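Long-range contacts in kappa-carrageenase (Zobellia galactanivorans, PDB 5OCR), which probably hydrolyses kappa-carrageenan, a sulfated galactan of red algae, through the family 16 glycoside hydrolase domain that this chain represents: residues 21-26 against 279-284; 32-37 against 61-66; 53-58 against 88-93; 69-74 against 272-277. One frame throughout, in Å; residues are numbered along the deposited sequence.

Interaction 1. Residues 21-26 against 279-284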
loop_
_atom_site.group_PDB
_atom_site.type_symbol
_atom_site.label_atom_id
_atom_site.label_comp_id
_atom_site.label_asym_id
_atom_site.label_seq_id
_atom_site.Cartn_x
_atom_site.Cartn_y
_atom_site.Cartn_z
ATOM N N TRP A 21 -8.412 16.209 -16.461
ATOM C CA TRP A 21 -7.661 15.881 -15.201
ATOM C C TRP A 21 -6.655 16.945 -14.878
ATOM O O TRP A 21 -5.865 17.322 -15.752
ATOM C CB TRP A 21 -6.947 14.539 -15.369
ATOM C CG TRP A 21 -7.893 13.406 -15.611
ATOM C CD1 TRP A 21 -8.266 12.833 -16.851
ATOM C CD2 TRP A 21 -8.623 12.672 -14.576
ATOM N NE1 TRP A 21 -9.186 11.816 -16.651
ATOM C CE2 TRP A 21 -9.449 11.664 -15.284
ATOM C CE3 TRP A 21 -8.674 12.764 -13.180
ATOM C CZ2 TRP A 21 -10.249 10.786 -14.600
ATOM C CZ3 TRP A 21 -9.490 11.848 -12.493
ATOM C CH2 TRP A 21 -10.249 10.898 -13.193
ATOM N N THR A 22 -6.628 17.419 -13.637
ATOM C CA THR A 22 -5.671 18.444 -13.148
ATOM C C THR A 22 -4.759 17.872 -12.087
ATOM O O THR A 22 -5.223 17.273 -11.101
ATOM C CB THR A 22 -6.408 19.667 -12.569
ATOM O OG1 THR A 22 -7.223 20.174 -13.646
ATOM C CG2 THR A 22 -5.386 20.715 -12.199
ATOM N N ILE A 23 -3.460 17.961 -12.340
ATOM C CA ILE A 23 -2.523 17.404 -11.408
ATOM C C ILE A 23 -2.567 18.157 -10.079
ATOM O O ILE A 23 -2.835 19.404 -10.076
ATOM C CB ILE A 23 -1.112 17.299 -12.002
ATOM C CG1 ILE A 23 -0.360 16.178 -11.207
ATOM C CG2 ILE A 23 -0.499 18.718 -12.073
ATOM C CD1 ILE A 23 0.643 15.332 -11.958
ATOM N N LYS A 24 -2.414 17.410 -8.963
ATOM C CA LYS A 24 -2.457 17.958 -7.613
ATOM C C LYS A 24 -1.076 17.758 -7.003
ATOM O O LYS A 24 -0.716 16.635 -6.598
ATOM C CB LYS A 24 -3.568 17.261 -6.815
ATOM C CG LYS A 24 -4.987 17.473 -7.399
ATOM C CD LYS A 24 -5.381 18.930 -7.679
ATOM C CE LYS A 24 -5.858 19.664 -6.452
ATOM N NZ LYS A 24 -6.605 20.853 -6.949
ATOM N N TRP A 25 -0.248 18.828 -7.038
ATOM C CA TRP A 25 1.081 18.774 -6.485
ATOM C C TRP A 25 1.170 18.430 -5.009
ATOM O O TRP A 25 2.158 17.864 -4.610
ATOM C CB TRP A 25 1.846 20.050 -6.854
ATOM C CG TRP A 25 2.202 19.948 -8.304
ATOM C CD1 TRP A 25 1.614 20.647 -9.415
ATOM C CD2 TRP A 25 3.185 19.027 -8.887
ATOM N NE1 TRP A 25 2.190 20.240 -10.580
ATOM C CE2 TRP A 25 3.134 19.236 -10.344
ATOM C CE3 TRP A 25 4.090 18.060 -8.353
ATOM C CZ2 TRP A 25 3.977 18.546 -11.208
ATOM C CZ3 TRP A 25 4.901 17.319 -9.262
ATOM C CH2 TRP A 25 4.856 17.569 -10.640
ATOM N N SER A 26 0.079 18.606 -4.226
ATOM C CA SER A 26 0.138 18.202 -2.812
ATOM C C SER A 26 0.285 16.728 -2.550
ATOM O O SER A 26 0.568 16.330 -1.413
ATOM C CB SER A 26 -1.091 18.706 -2.055
ATOM O OG SER A 26 -2.207 18.279 -2.812
ATOM N N TYR A 279 7.883 7.792 -9.489
ATOM C CA TYR A 279 7.013 8.985 -9.250
ATOM C C TYR A 279 5.719 8.525 -8.596
ATOM O O TYR A 279 5.367 7.324 -8.636
ATOM C CB TYR A 279 6.714 9.736 -10.575
ATOM C CG TYR A 279 5.845 8.984 -11.578
ATOM C CD1 TYR A 279 4.476 8.693 -11.345
ATOM C CD2 TYR A 279 6.411 8.577 -12.774
ATOM C CE1 TYR A 279 3.715 8.023 -12.304
ATOM C CE2 TYR A 279 5.674 7.875 -13.719
ATOM C CZ TYR A 279 4.313 7.613 -13.485
ATOM O OH TYR A 279 3.545 6.965 -14.425
ATOM N N VAL A 280 5.037 9.512 -8.012
ATOM C CA VAL A 280 3.649 9.366 -7.617
ATOM C C VAL A 280 2.948 10.564 -8.139
ATOM O O VAL A 280 3.456 11.726 -8.041
ATOM C CB VAL A 280 3.462 9.152 -6.118
ATOM C CG1 VAL A 280 4.122 10.312 -5.292
ATOM C CG2 VAL A 280 1.947 9.009 -5.802
ATOM N N ARG A 281 1.778 10.338 -8.713
ATOM C CA ARG A 281 1.009 11.448 -9.316
ATOM C C ARG A 281 -0.473 11.298 -8.943
ATOM O O ARG A 281 -1.044 10.204 -8.978
ATOM C CB ARG A 281 1.150 11.487 -10.833
ATOM C CG ARG A 281 2.577 11.749 -11.301
ATOM C CD ARG A 281 2.654 11.522 -12.822
ATOM N NE ARG A 281 4.058 11.721 -13.226
ATOM C CZ ARG A 281 4.631 11.251 -14.352
ATOM N NH1 ARG A 281 3.927 10.599 -15.305
ATOM N NH2 ARG A 281 5.918 11.492 -14.573
ATOM N N VAL A 282 -1.092 12.414 -8.570
ATOM C CA VAL A 282 -2.512 12.421 -8.211
ATOM C C VAL A 282 -3.182 13.506 -9.084
ATOM O O VAL A 282 -2.593 14.613 -9.264
ATOM C CB VAL A 282 -2.696 12.746 -6.747
ATOM C CG1 VAL A 282 -4.197 12.765 -6.389
ATOM C CG2 VAL A 282 -2.017 11.684 -5.924
ATOM N N TRP A 283 -4.355 13.198 -9.598
ATOM C CA TRP A 283 -5.141 14.179 -10.349
ATOM C C TRP A 283 -6.537 14.226 -9.797
ATOM O O TRP A 283 -7.024 13.247 -9.217
ATOM C CB TRP A 283 -5.288 13.835 -11.837
ATOM C CG TRP A 283 -4.020 13.762 -12.657
ATOM C CD1 TRP A 283 -3.521 14.724 -13.541
ATOM C CD2 TRP A 283 -3.090 12.653 -12.690
ATOM N NE1 TRP A 283 -2.356 14.277 -14.153
ATOM C CE2 TRP A 283 -2.036 13.021 -13.657
ATOM C CE3 TRP A 283 -3.050 11.361 -12.064
ATOM C CZ2 TRP A 283 -1.002 12.141 -14.000
ATOM C CZ3 TRP A 283 -2.008 10.529 -12.395
ATOM C CH2 TRP A 283 -1.030 10.878 -13.335
ATOM N N GLU A 284 -7.159 15.367 -9.976
ATOM C CA GLU A 284 -8.606 15.466 -9.687
ATOM C C GLU A 284 -9.341 15.817 -10.982
ATOM O O GLU A 284 -8.785 16.447 -11.895
ATOM C CB GLU A 284 -8.962 16.379 -8.475
ATOM C CG GLU A 284 -8.443 15.873 -7.103
ATOM C CD GLU A 284 -8.722 16.792 -5.929
ATOM O OE1 GLU A 284 -8.493 18.004 -6.025
ATOM O OE2 GLU A 284 -9.118 16.317 -4.887
#
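Thr-22 and Glu-284 form an antiparallel hydrogen-bonded pair that joins the short strand 21-23 to the last strand of the family 16 jellyroll, close to both chain ends. Each residue satisfies the other's backbone. Thr-22 N reaches Glu-284 O at 2.9 Å, almost straight at 172° and in the carbonyl plane, and Glu-284 N returns a bond to Thr-22 O. One step on, Lys-24 N donates to Val-282 O at 2.8 Å. Several side-chain polar groups are satisfied from outside the pair: Trp-283 NE1 donates to Gln-9 O, Thr-22 OG1 meets Ser-286 OG, and Arg-281 NE forms a salt bridge with Glu-30. Lys-24 bends at chi2 (-51°) and chi3 (-82°), which turns its chain across Glu-284; NZ lies 3.5 Å from OE1 of Glu-284 in a long salt bridge, to be read with caution because Glu-284 is modelled in two conformers. On the sheet face opposite Thr-22 and Glu-284, Ile-23 CG1 makes a CH-pi contact over the Trp-283 five-membered ring, 4.2 Å from its centroid.

Interaction 2. Residues 32-37 against 61-66; sequences NKNDPD and VKISNG. With MG (magnesium ion), chain F.
Asn-32 and Gly-66 bring two antiparallel-running segments together with their CA atoms 4.3 Å apart, and a second approach follows where Asn-34 CA comes within 4.9 Å of Ile-63 CA. Segment 32-37 has no regular structure, and a water takes the place of a direct backbone bond: it accepts from Ile-63 N at 2.8 Å and donates to Asn-34 O. Gly-66 turns with phi at 93°, where a CB would jam against the carbonyl oxygen of Asn-65. Its own carbonyl oxygen binds a magnesium ion at 2.2 Å, while Glu-30 and Asp-278 also belong to the metal site. A different water, itself a ligand of the ion, lies near Asn-32 OD1, which makes Asn-32 a likely second-shell residue, although that water contact is modelled too short to be trusted in detail.

Among the side chains Ile-63 does most of the packing. Its CG2, anti to the backbone N, comes 3.4 Å from Lys-33 O. The other branch carries CD1 to Pro-36, 3.8 Å from CA and 4.1 Å from CG, the proline and isoleucine sliding past each other in opposite directions. Pro-36 CG also touches Val-61 CG1, more loosely, at 4.4 Å.

Phe-31 adds to the cover of Ile-63. The loop thus lies against strand 61-64, which follows helix 57-60 and pairs antiparallel with strand 67-74 through Lys-62 and Glu-69.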
loop_
_atom_site.group_PDB
_atom_site.type_symbol
_atom_site.label_atom_id
_atom_site.label_comp_id
_atom_site.label_asym_id
_atom_site.label_seq_id
_atom_site.Cartn_x
_atom_site.Cartn_y
_atom_site.Cartn_z
ATOM N N ASN A 32 12.756 14.080 -7.966
ATOM C CA ASN A 32 13.984 14.616 -8.593
ATOM C C ASN A 32 14.880 15.276 -7.566
ATOM O O ASN A 32 16.049 15.430 -7.852
ATOM C CB ASN A 32 13.528 15.593 -9.632
ATOM C CG ASN A 32 13.171 14.863 -10.910
ATOM O OD1 ASN A 32 13.687 13.724 -11.172
ATOM N ND2 ASN A 32 12.353 15.449 -11.697
ATOM N N LYS A 33 14.363 15.565 -6.360
ATOM C CA LYS A 33 15.182 16.144 -5.290
ATOM C C LYS A 33 15.692 15.099 -4.328
ATOM O O LYS A 33 14.912 14.287 -3.834
ATOM C CB LYS A 33 14.451 17.142 -4.454
ATOM C CG LYS A 33 13.563 18.099 -5.195
ATOM C CD LYS A 33 14.326 18.790 -6.298
ATOM C CE LYS A 33 14.777 20.146 -5.794
ATOM N NZ LYS A 33 14.006 21.150 -6.567
ATOM N N ASN A 34 16.981 15.134 -4.023
ATOM C CA ASN A 34 17.426 14.177 -3.047
ATOM C C ASN A 34 16.916 14.440 -1.618
ATOM O O ASN A 34 16.745 13.450 -0.879
ATOM C CB ASN A 34 18.933 13.998 -3.059
ATOM C CG ASN A 34 19.450 13.591 -4.413
ATOM O OD1 ASN A 34 18.984 12.615 -5.039
ATOM N ND2 ASN A 34 20.459 14.331 -4.870
ATOM N N ASP A 35 16.623 15.683 -1.256
ATOM C CA ASP A 35 16.075 16.019 0.076
ATOM C C ASP A 35 14.573 15.630 0.010
ATOM O O ASP A 35 13.859 16.268 -0.665
ATOM C CB ASP A 35 16.128 17.552 0.335
ATOM C CG ASP A 35 17.562 18.091 0.547
ATOM O OD1 ASP A 35 18.461 17.264 0.806
ATOM O OD2 ASP A 35 17.758 19.353 0.440
ATOM N N PRO A 36 14.147 14.562 0.691
ATOM C CA PRO A 36 12.676 14.269 0.765
ATOM C C PRO A 36 11.901 15.455 1.190
ATOM O O PRO A 36 12.347 16.170 2.118
ATOM C CB PRO A 36 12.611 13.170 1.837
ATOM C CG PRO A 36 14.026 12.561 1.820
ATOM C CD PRO A 36 14.912 13.724 1.619
ATOM N N ASP A 37 10.702 15.632 0.604
ATOM C CA ASP A 37 9.900 16.788 0.854
ATOM C C ASP A 37 9.013 16.529 2.072
ATOM O O ASP A 37 7.838 16.092 1.941
ATOM C CB ASP A 37 9.083 17.111 -0.397
ATOM C CG ASP A 37 8.274 18.363 -0.256
ATOM O OD1 ASP A 37 8.228 18.968 0.821
ATOM O OD2 ASP A 37 7.724 18.770 -1.261
ATOM N N VAL A 61 14.223 5.996 4.173
ATOM C CA VAL A 61 13.823 6.702 2.951
ATOM C C VAL A 61 15.081 7.429 2.383
ATOM O O VAL A 61 15.814 8.136 3.137
ATOM C CB VAL A 61 12.645 7.700 3.155
ATOM C CG1 VAL A 61 12.322 8.481 1.862
ATOM C CG2 VAL A 61 11.423 7.027 3.708
ATOM N N LYS A 62 15.433 7.196 1.135
ATOM C CA LYS A 62 16.563 7.879 0.561
ATOM C C LYS A 62 16.097 8.151 -0.857
ATOM O O LYS A 62 15.360 7.335 -1.449
ATOM C CB LYS A 62 17.742 6.896 0.489
ATOM C CG LYS A 62 18.916 7.349 -0.387
ATOM C CD LYS A 62 20.044 6.310 -0.423
ATOM C CE LYS A 62 21.057 6.705 -1.494
ATOM N NZ LYS A 62 21.917 5.532 -1.820
ATOM N N ILE A 63 16.496 9.264 -1.432
ATOM C CA ILE A 63 16.106 9.467 -2.844
ATOM C C ILE A 63 17.392 9.776 -3.593
ATOM O O ILE A 63 18.245 10.548 -3.086
ATOM C CB ILE A 63 15.200 10.659 -2.937
ATOM C CG1 ILE A 63 13.887 10.422 -2.094
ATOM C CG2 ILE A 63 14.898 10.933 -4.398
ATOM C CD1 ILE A 63 13.027 11.658 -2.023
ATOM N N SER A 64 17.559 9.147 -4.736
ATOM C CA SER A 64 18.775 9.337 -5.551
ATOM C C SER A 64 18.459 9.307 -7.062
ATOM O O SER A 64 17.765 8.399 -7.528
ATOM C CB SER A 64 19.664 8.172 -5.150
ATOM O OG SER A 64 20.865 8.164 -5.883
ATOM N N ASN A 65 19.008 10.243 -7.833
ATOM C CA ASN A 65 18.896 10.233 -9.262
ATOM C C ASN A 65 17.445 9.936 -9.766
ATOM O O ASN A 65 17.223 9.197 -10.753
ATOM C CB ASN A 65 19.952 9.285 -9.871
ATOM C CG ASN A 65 21.389 9.536 -9.335
ATOM O OD1 ASN A 65 21.684 10.546 -8.689
ATOM N ND2 ASN A 65 22.265 8.594 -9.589
ATOM N N GLY A 66 16.461 10.574 -9.137
ATOM C CA GLY A 66 15.107 10.574 -9.639
ATOM C C GLY A 66 14.299 9.461 -9.040
ATOM O O GLY A 66 13.107 9.366 -9.386
HETATM MG MG MG F . 11.521 10.218 -10.670
HETATM O O HOH W 1 12.808 11.655 -12.109
HETATM O O HOH W 2 17.855 11.135 0.190
#

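Interaction 3. Residues 53-58 against 88-93; sequences WKWNNQ and SGIFKS
Trp-55 and Ser-88 make a parallel bridge, with the backbone of Ser-88 held on both sides of the tryptophan: Ser-88 N donates to Lys-54 O at 2.7 Å, and Asn-56 N donates to Ser-88 O along a nearly straight path (175°). The CB of Trp-55 leaves on the same sheet face as that of Ser-88, and with CG anti to the carbonyl carbon (chi1 -55°) the indole turns over Ile-90. From CG onward the methyl CG2 of Ile-90 lies against the ring: it is 3.5 Å from CD2 and 3.4 Å from CE3, a CH-pi contact over one face. CE3 also borders Ser-88 C, and CZ3 comes 3.3 Å from Gly-89 O. At the far end CZ2 meets Ile-90 CD1 at 4.0 Å, while NE1 donates to Pro-48 O. On the opposite face stands Trp-53 NE1, toward the rim. With an alanine in place of Trp-55, Ile-90 CG2 would probably lose its aromatic cover and Pro-48 O its indole donor.

Further along, Asn-57 OD1 accepts Ile-90 N at 2.9 Å, the donor tilted 16° from the amide plane, and its ND2 is bonded to Lys-43 O. The motif is a short parallel strand running into a helix N-capped by Asn-56, laid beside strand 86-97 of the family 16 jellyroll.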
loop_
_atom_site.group_PDB
_atom_site.type_symbol
_atom_site.label_atom_id
_atom_site.label_comp_id
_atom_site.label_asym_id
_atom_site.label_seq_id
_atom_site.Cartn_x
_atom_site.Cartn_y
_atom_site.Cartn_z
ATOM N N TRP A 53 5.858 -4.014 12.738
ATOM C CA TRP A 53 7.136 -3.348 12.520
ATOM C C TRP A 53 6.940 -1.900 12.813
ATOM O O TRP A 53 5.808 -1.547 13.049
ATOM C CB TRP A 53 7.615 -3.541 11.070
ATOM C CG TRP A 53 6.748 -2.864 10.032
ATOM C CD1 TRP A 53 6.941 -1.581 9.509
ATOM C CD2 TRP A 53 5.573 -3.405 9.335
ATOM N NE1 TRP A 53 5.971 -1.290 8.580
ATOM C CE2 TRP A 53 5.139 -2.342 8.387
ATOM C CE3 TRP A 53 4.810 -4.593 9.422
ATOM C CZ2 TRP A 53 3.950 -2.483 7.594
ATOM C CZ3 TRP A 53 3.669 -4.739 8.623
ATOM C CH2 TRP A 53 3.263 -3.721 7.719
ATOM N N LYS A 54 7.979 -1.087 12.799
ATOM C CA LYS A 54 7.863 0.352 12.979
ATOM C C LYS A 54 8.422 1.149 11.790
ATOM O O LYS A 54 9.161 0.605 10.958
ATOM C CB LYS A 54 8.616 0.772 14.233
ATOM C CG LYS A 54 7.717 0.394 15.429
ATOM C CD LYS A 54 8.378 0.438 16.759
ATOM C CE LYS A 54 7.292 0.220 17.825
ATOM N NZ LYS A 54 6.720 -1.145 17.725
ATOM N N TRP A 55 8.095 2.425 11.742
ATOM C CA TRP A 55 8.579 3.254 10.667
ATOM C C TRP A 55 9.749 4.016 11.135
ATOM O O TRP A 55 9.751 4.463 12.300
ATOM C CB TRP A 55 7.485 4.248 10.245
ATOM C CG TRP A 55 6.212 3.562 9.887
ATOM C CD1 TRP A 55 4.993 3.581 10.592
ATOM C CD2 TRP A 55 5.958 2.749 8.673
ATOM N NE1 TRP A 55 4.022 2.907 9.904
ATOM C CE2 TRP A 55 4.573 2.303 8.770
ATOM C CE3 TRP A 55 6.748 2.335 7.575
ATOM C CZ2 TRP A 55 3.969 1.515 7.785
ATOM C CZ3 TRP A 55 6.141 1.559 6.584
ATOM C CH2 TRP A 55 4.799 1.102 6.711
ATOM N N ASN A 56 10.749 4.169 10.295
ATOM C CA ASN A 56 11.867 5.091 10.544
ATOM C C ASN A 56 12.272 5.738 9.238
ATOM O O ASN A 56 13.230 5.322 8.532
ATOM C CB ASN A 56 13.093 4.344 11.216
ATOM C CG ASN A 56 14.172 5.345 11.697
ATOM O OD1 ASN A 56 14.217 6.484 11.227
ATOM N ND2 ASN A 56 15.063 4.898 12.554
ATOM N N ASN A 57 11.547 6.803 8.888
ATOM C CA ASN A 57 11.783 7.478 7.644
ATOM C C ASN A 57 13.160 8.163 7.556
ATOM O O ASN A 57 13.713 8.272 6.483
ATOM C CB ASN A 57 10.628 8.454 7.346
ATOM C CG ASN A 57 9.400 7.703 6.822
ATOM O OD1 ASN A 57 9.543 6.589 6.353
ATOM N ND2 ASN A 57 8.234 8.250 6.987
ATOM N N GLN A 58 13.721 8.560 8.696
ATOM C CA GLN A 58 15.081 9.147 8.646
ATOM C C GLN A 58 16.090 8.150 8.128
ATOM O O GLN A 58 16.940 8.495 7.304
ATOM C CB GLN A 58 15.506 9.645 10.038
ATOM C CG GLN A 58 16.920 10.237 10.110
ATOM C CD GLN A 58 17.140 11.382 9.086
ATOM O OE1 GLN A 58 16.228 12.161 8.742
ATOM N NE2 GLN A 58 18.356 11.450 8.543
ATOM N N SER A 88 10.704 0.120 8.766
ATOM C CA SER A 88 10.500 0.359 7.344
ATOM C C SER A 88 10.350 1.799 6.972
ATOM O O SER A 88 10.629 2.722 7.768
ATOM C CB SER A 88 9.378 -0.558 6.839
ATOM O OG SER A 88 9.398 -0.555 5.402
ATOM N N GLY A 89 9.989 2.033 5.707
ATOM C CA GLY A 89 9.872 3.434 5.242
ATOM C C GLY A 89 8.542 3.669 4.539
ATOM O O GLY A 89 7.946 2.709 4.019
ATOM N N ILE A 90 8.052 4.915 4.523
ATOM C CA ILE A 90 6.688 5.184 4.065
ATOM C C ILE A 90 6.582 6.623 3.594
ATOM O O ILE A 90 7.111 7.484 4.267
ATOM C CB ILE A 90 5.621 4.867 5.123
ATOM C CG1 ILE A 90 4.211 5.342 4.659
ATOM C CG2 ILE A 90 5.969 5.494 6.500
ATOM C CD1 ILE A 90 3.065 4.728 5.509
ATOM N N PHE A 91 5.990 6.846 2.413
ATOM C CA PHE A 91 5.543 8.156 2.021
ATOM C C PHE A 91 4.050 8.237 2.227
ATOM O O PHE A 91 3.286 7.474 1.587
ATOM C CB PHE A 91 5.792 8.417 0.524
ATOM C CG PHE A 91 7.216 8.655 0.191
ATOM C CD1 PHE A 91 7.807 9.891 0.444
ATOM C CD2 PHE A 91 7.960 7.673 -0.414
ATOM C CE1 PHE A 91 9.167 10.117 0.122
ATOM C CE2 PHE A 91 9.287 7.929 -0.770
ATOM C CZ PHE A 91 9.896 9.150 -0.487
ATOM N N LYS A 92 3.619 9.083 3.163
ATOM C CA LYS A 92 2.150 9.319 3.449
ATOM C C LYS A 92 1.858 10.770 3.239
ATOM O O LYS A 92 2.453 11.650 3.909
ATOM C CB LYS A 92 1.797 8.887 4.847
ATOM C CG LYS A 92 0.269 9.099 5.078
ATOM C CD LYS A 92 -0.031 8.825 6.577
ATOM C CE LYS A 92 -1.518 9.217 6.736
ATOM N NZ LYS A 92 -1.862 8.992 8.204
ATOM N N SER A 93 0.979 11.097 2.285
ATOM C CA SER A 93 0.704 12.531 2.063
ATOM C C SER A 93 0.025 13.191 3.292
ATOM O O SER A 93 -0.911 12.611 3.921
ATOM C CB SER A 93 -0.125 12.789 0.803
ATOM O OG SER A 93 -1.432 12.201 0.927
#

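Interaction 4. Residues 69-74 against 272-277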
loop_
_atom_site.group_PDB
_atom_site.type_symbol
_atom_site.label_atom_id
_atom_site.label_comp_id
_atom_site.label_asym_id
_atom_site.label_seq_id
_atom_site.Cartn_x
_atom_site.Cartn_y
_atom_site.Cartn_z
ATOM N N GLU A 69 13.768 5.418 -2.618
ATOM C CA GLU A 69 14.057 4.039 -2.155
ATOM C C GLU A 69 13.475 3.855 -0.746
ATOM O O GLU A 69 13.802 4.685 0.126
ATOM C CB GLU A 69 15.598 3.813 -2.162
ATOM C CG GLU A 69 15.980 2.424 -1.617
ATOM C CD GLU A 69 17.449 2.046 -1.725
ATOM O OE1 GLU A 69 18.240 2.890 -2.136
ATOM O OE2 GLU A 69 17.805 0.861 -1.436
ATOM N N LEU A 70 12.595 2.882 -0.503
ATOM C CA LEU A 70 12.028 2.673 0.804
ATOM C C LEU A 70 12.551 1.291 1.248
ATOM O O LEU A 70 12.442 0.325 0.511
ATOM C CB LEU A 70 10.475 2.709 0.721
ATOM C CG LEU A 70 9.887 4.052 0.273
ATOM C CD1 LEU A 70 9.902 4.231 -1.238
ATOM C CD2 LEU A 70 8.425 4.155 0.722
ATOM N N THR A 71 13.109 1.216 2.453
ATOM C CA THR A 71 13.893 0.043 2.846
ATOM C C THR A 71 13.375 -0.596 4.131
ATOM O O THR A 71 13.074 0.148 5.123
ATOM C CB THR A 71 15.387 0.480 3.048
ATOM O OG1 THR A 71 15.845 1.056 1.814
ATOM C CG2 THR A 71 16.319 -0.711 3.352
ATOM N N MET A 72 13.291 -1.913 4.136
ATOM C CA MET A 72 13.011 -2.710 5.363
ATOM C C MET A 72 14.344 -3.088 6.004
ATOM O O MET A 72 15.183 -3.678 5.341
ATOM C CB MET A 72 12.255 -3.986 4.950
ATOM C CG MET A 72 11.863 -4.869 6.162
ATOM S SD MET A 72 10.606 -4.093 7.163
ATOM C CE MET A 72 9.198 -4.056 5.975
ATOM N N ARG A 73 14.559 -2.728 7.283
ATOM C CA ARG A 73 15.857 -2.991 7.949
ATOM C C ARG A 73 15.616 -3.814 9.200
ATOM O O ARG A 73 14.552 -3.710 9.852
ATOM C CB ARG A 73 16.487 -1.674 8.436
ATOM C CG ARG A 73 16.981 -0.870 7.230
ATOM C CD ARG A 73 17.833 0.282 7.707
ATOM N NE ARG A 73 17.966 1.253 6.606
ATOM C CZ ARG A 73 18.769 1.120 5.560
ATOM N NH1 ARG A 73 19.564 0.037 5.450
ATOM N NH2 ARG A 73 18.800 2.072 4.617
ATOM N N HIS A 74 16.591 -4.635 9.559
ATOM C CA HIS A 74 16.461 -5.451 10.777
ATOM C C HIS A 74 17.025 -4.640 11.918
ATOM O O HIS A 74 18.137 -4.085 11.814
ATOM C CB HIS A 74 17.310 -6.738 10.595
ATOM C CG HIS A 74 17.290 -7.665 11.770
ATOM N ND1 HIS A 74 18.348 -8.479 12.040
ATOM C CD2 HIS A 74 16.289 -8.008 12.653
ATOM C CE1 HIS A 74 18.034 -9.240 13.139
ATOM N NE2 HIS A 74 16.807 -8.959 13.507
ATOM N N PRO A 272 19.039 -5.789 4.484
ATOM C CA PRO A 272 17.906 -4.914 4.102
ATOM C C PRO A 272 17.433 -5.200 2.670
ATOM O O PRO A 272 18.227 -5.733 1.824
ATOM C CB PRO A 272 18.492 -3.506 4.225
ATOM C CG PRO A 272 20.012 -3.709 4.026
ATOM C CD PRO A 272 20.269 -5.001 4.750
ATOM N N THR A 273 16.172 -4.849 2.388
ATOM C CA THR A 273 15.714 -4.969 1.013
ATOM C C THR A 273 14.869 -3.726 0.745
ATOM O O THR A 273 14.367 -3.084 1.728
ATOM C CB THR A 273 14.902 -6.275 0.838
ATOM O OG1 THR A 273 14.678 -6.462 -0.581
ATOM C CG2 THR A 273 13.503 -6.262 1.552
ATOM N N SER A 274 14.735 -3.335 -0.542
ATOM C CA SER A 274 14.150 -2.043 -0.834
ATOM C C SER A 274 13.152 -2.157 -1.962
ATOM O O SER A 274 13.322 -2.993 -2.838
ATOM C CB SER A 274 15.231 -1.101 -1.302
ATOM O OG SER A 274 16.200 -0.872 -0.267
ATOM N N MET A 275 12.065 -1.361 -1.865
ATOM C CA MET A 275 11.250 -0.984 -3.059
ATOM C C MET A 275 11.703 0.360 -3.605
ATOM O O MET A 275 12.298 1.158 -2.884
ATOM C CB MET A 275 9.708 -0.945 -2.772
ATOM C CG MET A 275 9.376 0.128 -1.715
ATOM S SD MET A 275 7.630 0.126 -1.282
ATOM C CE MET A 275 6.885 0.857 -2.728
ATOM N N TYR A 276 11.357 0.641 -4.856
ATOM C CA TYR A 276 11.786 1.896 -5.503
ATOM C C TYR A 276 10.596 2.546 -6.175
ATOM O O TYR A 276 9.740 1.854 -6.832
ATOM C CB TYR A 276 12.824 1.559 -6.621
ATOM C CG TYR A 276 14.027 0.921 -6.013
ATOM C CD1 TYR A 276 15.074 1.736 -5.538
ATOM C CD2 TYR A 276 14.137 -0.475 -5.897
ATOM C CE1 TYR A 276 16.217 1.126 -4.940
ATOM C CE2 TYR A 276 15.270 -1.076 -5.280
ATOM C CZ TYR A 276 16.275 -0.248 -4.821
ATOM O OH TYR A 276 17.387 -0.831 -4.287
ATOM N N VAL A 277 10.518 3.863 -6.093
ATOM C CA VAL A 277 9.411 4.563 -6.702
ATOM C C VAL A 277 9.989 5.700 -7.586
ATOM O O VAL A 277 10.700 6.604 -7.065
ATOM C CB VAL A 277 8.513 5.185 -5.611
ATOM C CG1 VAL A 277 7.312 5.866 -6.272
ATOM C CG2 VAL A 277 8.016 4.163 -4.553
#
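Ser-274 OG, in one of its two conformers, is approached by two oxygens from across the ladder. It donates to Glu-69 OE2 at 2.6 Å, on the anti lone pair of that oxygen, and lies 2.9 Å from Thr-71 OG1, whose proton is not settled. An extended chain, with CG anti to the backbone N (chi1 177°), carries the Glu-69 carboxylate out to this serine and alongside Tyr-276; the two side chains point the same way, with Glu-69 CG 3.6 Å from Tyr-276 CE1 and the carboxylate and ring planes 38° apart. A leucine at Glu-69 would probably leave Ser-274 OG without its carboxylate acceptor.

Strands 67-74 and 273-285 are antiparallel neighbours in the jellyroll. Leu-70 and Met-275 exchange both backbone bonds, and Met-72 N reaches Thr-273 O at 2.9 Å, whereas the return from Thr-273 N to Met-72 O is weak. On the face away from Glu-69 apolar groups meet: Leu-70 CB touches Met-275 CG at 3.7 Å, and Met-72 and Met-275 both go on to Leu-239 in the interior. Where the segments end, Thr-71 CG2 lies under the centre of the Arg-73 guanidinium and 3.6 Å from Pro-272 CB.

In the fold
All four contacts belong to the jellyroll of the family 16 domain, tied by strands 67-74, 86-97 and 273-285. Interactions 1 and 4 use successive parts of strand 273-285, their centres about 25 Å apart, so the last strand takes the first strand, 21-23, and strand 67-74 as antiparallel neighbours. Interaction 3 lies about 10 Å from interaction 4, centre to centre, because strands 67-74 and 86-97 adjoin. Interaction 2, with its magnesium site, packs Val-61 on Phe-91 of interaction 3 and meets interaction 4 where strand 61-64 pairs with 67-74. Along the chain interactions 2 and 3 interleave, as do 3 and 4, all within the span interaction 1 closes; distant sequence is knitted into one curved body.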